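Local atomic coordinates of fructuronate-tagaturonate epimerase UxaE from Cohnella laeviribosi in complex with 1 glycerol (PDB entry 6IL9), a protein that probably interconverts fructuronate and tagaturonate as a zinc-dependent epimerase built on a TIM barrel. Residues Y41-R55 / G61-L75. Residues are numbered along the deposited sequence; the frame is centred on the assembly and turned at random.
Sequences YLVAEGSGKLYDELR and GVKLCELSHENRLVL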
# COMPACT_ATOMS: atom_id res chain seq x y z
N TYR A 41 -7.88 -10.96 21.77
CA TYR A 41 -7.52 -12.37 21.97
C TYR A 41 -8.38 -13.27 21.10
O TYR A 41 -9.50 -12.92 20.73
CB TYR A 41 -7.72 -12.82 23.43
CG TYR A 41 -6.92 -12.08 24.47
CD1 TYR A 41 -5.64 -12.49 24.81
CD2 TYR A 41 -7.46 -10.98 25.13
CE1 TYR A 41 -4.91 -11.81 25.78
CE2 TYR A 41 -6.75 -10.30 26.08
CZ TYR A 41 -5.47 -10.72 26.41
OH TYR A 41 -4.76 -10.03 27.37
N LEU A 42 -7.84 -14.46 20.81
CA LEU A 42 -8.64 -15.59 20.33
C LEU A 42 -9.10 -16.41 21.53
O LEU A 42 -8.35 -16.59 22.49
CB LEU A 42 -7.85 -16.50 19.40
CG LEU A 42 -7.28 -16.04 18.06
CD1 LEU A 42 -6.64 -17.24 17.37
CD2 LEU A 42 -8.39 -15.44 17.21
N VAL A 43 -10.33 -16.92 21.46
CA VAL A 43 -10.88 -17.84 22.45
C VAL A 43 -11.31 -19.10 21.72
O VAL A 43 -12.19 -19.05 20.86
CB VAL A 43 -12.07 -17.23 23.22
CG1 VAL A 43 -12.61 -18.22 24.24
CG2 VAL A 43 -11.67 -15.93 23.90
N ALA A 44 -10.71 -20.23 22.09
CA ALA A 44 -11.02 -21.52 21.48
C ALA A 44 -11.71 -22.43 22.49
O ALA A 44 -11.44 -22.36 23.69
CB ALA A 44 -9.74 -22.18 20.95
N GLU A 45 -12.61 -23.27 21.99
CA GLU A 45 -13.33 -24.21 22.85
C GLU A 45 -13.83 -25.37 22.00
O GLU A 45 -14.25 -25.17 20.86
CB GLU A 45 -14.49 -23.53 23.57
CG GLU A 45 -15.17 -24.39 24.63
CD GLU A 45 -16.22 -23.63 25.40
OE1 GLU A 45 -16.51 -24.01 26.56
OE2 GLU A 45 -16.77 -22.64 24.86
N GLY A 46 -13.79 -26.57 22.56
CA GLY A 46 -14.16 -27.76 21.82
C GLY A 46 -12.95 -28.55 21.37
O GLY A 46 -12.05 -28.00 20.73
N SER A 47 -12.90 -29.83 21.71
CA SER A 47 -11.73 -30.64 21.41
C SER A 47 -11.52 -30.75 19.90
O SER A 47 -12.48 -30.85 19.13
CB SER A 47 -11.86 -32.03 22.02
OG SER A 47 -10.71 -32.81 21.77
N GLY A 48 -10.27 -30.72 19.48
CA GLY A 48 -9.95 -30.82 18.07
C GLY A 48 -8.54 -30.36 17.79
O GLY A 48 -7.87 -29.79 18.65
N LYS A 49 -8.09 -30.64 16.56
CA LYS A 49 -6.73 -30.29 16.18
C LYS A 49 -6.52 -28.78 16.20
O LYS A 49 -5.41 -28.32 16.49
CB LYS A 49 -6.39 -30.84 14.80
CG LYS A 49 -6.10 -32.35 14.78
CD LYS A 49 -5.60 -32.80 13.41
CE LYS A 49 -6.56 -32.43 12.30
NZ LYS A 49 -7.97 -32.82 12.61
N LEU A 50 -7.56 -28.01 15.89
CA LEU A 50 -7.43 -26.56 15.98
C LEU A 50 -7.19 -26.13 17.42
O LEU A 50 -6.28 -25.34 17.70
CB LEU A 50 -8.68 -25.88 15.41
CG LEU A 50 -8.76 -24.36 15.57
CD1 LEU A 50 -7.50 -23.69 15.05
CD2 LEU A 50 -10.00 -23.80 14.89
N TYR A 51 -7.98 -26.66 18.36
CA TYR A 51 -7.77 -26.35 19.78
C TYR A 51 -6.36 -26.73 20.22
O TYR A 51 -5.72 -25.98 20.97
CB TYR A 51 -8.82 -27.07 20.64
CG TYR A 51 -8.76 -26.73 22.12
CD1 TYR A 51 -7.84 -27.34 22.97
CD2 TYR A 51 -9.64 -25.80 22.67
CE1 TYR A 51 -7.79 -27.03 24.32
CE2 TYR A 51 -9.60 -25.48 24.02
CZ TYR A 51 -8.68 -26.10 24.84
OH TYR A 51 -8.64 -25.79 26.18
N ASP A 52 -5.87 -27.88 19.77
CA ASP A 52 -4.58 -28.37 20.25
C ASP A 52 -3.43 -27.53 19.71
O ASP A 52 -2.43 -27.33 20.41
CB ASP A 52 -4.39 -29.84 19.85
CG ASP A 52 -5.48 -30.73 20.41
OD1 ASP A 52 -6.00 -30.43 21.50
OD2 ASP A 52 -5.80 -31.75 19.76
N GLU A 53 -3.56 -27.04 18.48
CA GLU A 53 -2.45 -26.36 17.82
C GLU A 53 -2.34 -24.90 18.25
O GLU A 53 -1.23 -24.35 18.26
CB GLU A 53 -2.60 -26.47 16.30
CG GLU A 53 -2.37 -27.89 15.78
CD GLU A 53 -2.95 -28.13 14.40
OE1 GLU A 53 -3.23 -27.15 13.68
OE2 GLU A 53 -3.13 -29.32 14.04
N LEU A 54 -3.45 -24.26 18.59
CA LEU A 54 -3.37 -22.91 19.12
C LEU A 54 -2.61 -22.89 20.44
O LEU A 54 -2.73 -23.81 21.26
CB LEU A 54 -4.77 -22.33 19.32
CG LEU A 54 -5.54 -22.06 18.02
CD1 LEU A 54 -7.02 -21.87 18.31
CD2 LEU A 54 -4.94 -20.84 17.33
N ARG A 55 -1.80 -21.86 20.63
CA ARG A 55 -1.05 -21.65 21.86
C ARG A 55 -1.77 -20.62 22.71
O ARG A 55 -2.03 -19.50 22.25
CB ARG A 55 0.38 -21.20 21.54
CG ARG A 55 1.29 -21.12 22.76
CD ARG A 55 2.74 -21.47 22.40
NE ARG A 55 3.69 -20.53 22.98
CZ ARG A 55 4.98 -20.80 23.19
NH1 ARG A 55 5.77 -19.88 23.72
NH2 ARG A 55 5.47 -21.99 22.87
N GLY A 61 -12.78 -25.55 29.80
CA GLY A 61 -12.25 -26.17 28.60
C GLY A 61 -12.03 -25.12 27.53
O GLY A 61 -12.32 -25.34 26.35
N VAL A 62 -11.51 -23.97 27.95
CA VAL A 62 -11.42 -22.77 27.11
C VAL A 62 -9.96 -22.33 27.06
O VAL A 62 -9.28 -22.29 28.09
CB VAL A 62 -12.31 -21.64 27.66
CG1 VAL A 62 -12.05 -20.36 26.93
CG2 VAL A 62 -13.78 -22.03 27.57
N LYS A 63 -9.49 -22.00 25.86
CA LYS A 63 -8.12 -21.56 25.65
C LYS A 63 -8.13 -20.11 25.20
O LYS A 63 -8.79 -19.77 24.22
CB LYS A 63 -7.41 -22.44 24.61
CG LYS A 63 -5.92 -22.16 24.50
CD LYS A 63 -5.24 -23.04 23.45
CE LYS A 63 -5.10 -24.48 23.94
NZ LYS A 63 -4.13 -25.25 23.12
N LEU A 64 -7.40 -19.26 25.93
CA LEU A 64 -7.25 -17.84 25.62
C LEU A 64 -5.90 -17.61 24.96
O LEU A 64 -4.86 -17.90 25.56
CB LEU A 64 -7.36 -17.01 26.90
CG LEU A 64 -7.26 -15.50 26.73
CD1 LEU A 64 -8.53 -15.00 26.06
CD2 LEU A 64 -7.06 -14.83 28.08
N CYS A 65 -5.91 -17.07 23.74
CA CYS A 65 -4.72 -17.02 22.90
C CYS A 65 -4.43 -15.59 22.46
O CYS A 65 -5.34 -14.86 22.05
CB CYS A 65 -4.86 -17.89 21.65
SG CYS A 65 -5.54 -19.53 21.94
N GLU A 66 -3.15 -15.23 22.51
CA GLU A 66 -2.70 -13.96 21.97
C GLU A 66 -2.73 -13.99 20.45
O GLU A 66 -2.63 -15.05 19.83
CB GLU A 66 -1.29 -13.65 22.45
CG GLU A 66 -1.14 -13.70 23.95
CD GLU A 66 -1.27 -12.33 24.57
OE1 GLU A 66 -1.64 -11.38 23.83
OE2 GLU A 66 -1.00 -12.20 25.78
N LEU A 67 -2.84 -12.81 19.85
CA LEU A 67 -2.82 -12.69 18.39
C LEU A 67 -1.38 -12.74 17.88
O LEU A 67 -0.86 -11.79 17.30
CB LEU A 67 -3.51 -11.40 17.95
CG LEU A 67 -4.99 -11.49 17.59
CD1 LEU A 67 -5.80 -12.22 18.64
CD2 LEU A 67 -5.57 -10.11 17.33
N SER A 68 -0.74 -13.89 18.09
CA SER A 68 0.67 -14.06 17.78
C SER A 68 0.85 -14.51 16.33
O SER A 68 -0.08 -14.96 15.66
CB SER A 68 1.31 -15.08 18.71
OG SER A 68 0.62 -16.31 18.62
N HIS A 69 2.09 -14.38 15.85
CA HIS A 69 2.40 -14.88 14.52
C HIS A 69 2.15 -16.39 14.43
O HIS A 69 1.55 -16.87 13.46
CB HIS A 69 3.84 -14.56 14.14
CG HIS A 69 4.25 -15.13 12.83
ND1 HIS A 69 3.63 -14.79 11.64
CD2 HIS A 69 5.19 -16.06 12.50
CE1 HIS A 69 4.18 -15.47 10.65
NE2 HIS A 69 5.12 -16.25 11.15
N GLU A 70 2.59 -17.14 15.44
CA GLU A 70 2.44 -18.59 15.37
C GLU A 70 0.97 -18.99 15.32
O GLU A 70 0.60 -19.92 14.60
CB GLU A 70 3.16 -19.26 16.54
CG GLU A 70 4.68 -19.34 16.37
CD GLU A 70 5.13 -20.08 15.10
OE1 GLU A 70 4.49 -21.10 14.72
OE2 GLU A 70 6.13 -19.65 14.48
N ASN A 71 0.11 -18.30 16.08
CA ASN A 71 -1.31 -18.61 16.04
C ASN A 71 -1.94 -18.19 14.72
O ASN A 71 -2.92 -18.78 14.29
CB ASN A 71 -2.03 -17.97 17.22
CG ASN A 71 -1.86 -18.76 18.51
OD1 ASN A 71 -1.57 -19.97 18.48
ND2 ASN A 71 -2.03 -18.09 19.65
N ARG A 72 -1.37 -17.17 14.06
CA ARG A 72 -1.85 -16.82 12.73
C ARG A 72 -1.57 -17.95 11.74
O ARG A 72 -2.40 -18.24 10.88
CB ARG A 72 -1.21 -15.52 12.25
CG ARG A 72 -1.86 -14.94 11.00
CD ARG A 72 -1.13 -15.39 9.72
NE ARG A 72 0.14 -14.68 9.56
CZ ARG A 72 0.94 -14.79 8.51
NH1 ARG A 72 0.63 -15.61 7.51
NH2 ARG A 72 2.07 -14.09 8.47
N LEU A 73 -0.42 -18.59 11.87
CA LEU A 73 -0.11 -19.70 10.97
C LEU A 73 -1.05 -20.87 11.21
O LEU A 73 -1.46 -21.55 10.27
CB LEU A 73 1.35 -20.12 11.14
CG LEU A 73 2.38 -19.02 10.88
CD1 LEU A 73 3.79 -19.50 11.16
CD2 LEU A 73 2.26 -18.52 9.45
N VAL A 74 -1.44 -21.09 12.47
CA VAL A 74 -2.44 -22.11 12.77
C VAL A 74 -3.77 -21.76 12.12
O VAL A 74 -4.42 -22.61 11.49
CB VAL A 74 -2.58 -22.28 14.29
CG1 VAL A 74 -3.63 -23.32 14.60
CG2 VAL A 74 -1.23 -22.63 14.90
N LEU A 75 -4.19 -20.50 12.23
CA LEU A 75 -5.44 -20.10 11.58
C LEU A 75 -5.34 -20.27 10.06
O LEU A 75 -6.31 -20.68 9.42
CB LEU A 75 -5.80 -18.66 11.93
CG LEU A 75 -6.24 -18.32 13.36
CD1 LEU A 75 -6.79 -16.90 13.41
CD2 LEU A 75 -7.27 -19.31 13.87
O HOH W 1 -1.89 -10.58 27.53
O HOH W 2 -1.09 -17.13 23.29
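Two neighbouring strands of a five-stranded antiparallel sheet meet here, Leu42 pairing with Cys65 and Ala44 with Lys63 as hydrogen-bonded pairs. Helix 49-53 lies over the face that carries these four side chains. Lys63 reaches from the strand to the helix. Its CE sits over one face of the Tyr51 ring, 4.1 Å from the ring centroid, a CH-pi contact. A bend at chi3 (-74°) turns its NZ to the C-terminal end of helix 49-53, where it donates hydrogen bonds to Tyr51 O (2.8 Å) and Leu54 O (2.7 Å). These carbonyls probably help to stabilise the buried ammonium charge. The Tyr51 hydroxyl is hydrogen-bonded to Glu58. The sheet is separate from the eight-stranded barrel that holds the zinc ion. Helix 69-78 leads on from it and touches helix 135-149. In the first turn of helix 69-78, Asn71 grips Arg55 by both main-chain groups: Arg55 N gives a nearly straight bond (178°) to a lone pair of OD1, and ND2 donates to Arg55 O at 3.0 Å. The same ND2 donates to Glu66 O, with both acceptors close to the amide plane, which fixes the amide's rotation. A leucine here would lose all three bonds, and the chain at Arg55 would probably be less firmly tied to the helix. One turn on from Asn71, Val74 CG1 packs on Leu54 CD2 (3.9 Å). Leu64, on the other face with Val43, meets Tyr41 CB through CD1 at 3.5 Å, and both touch helix 2-12.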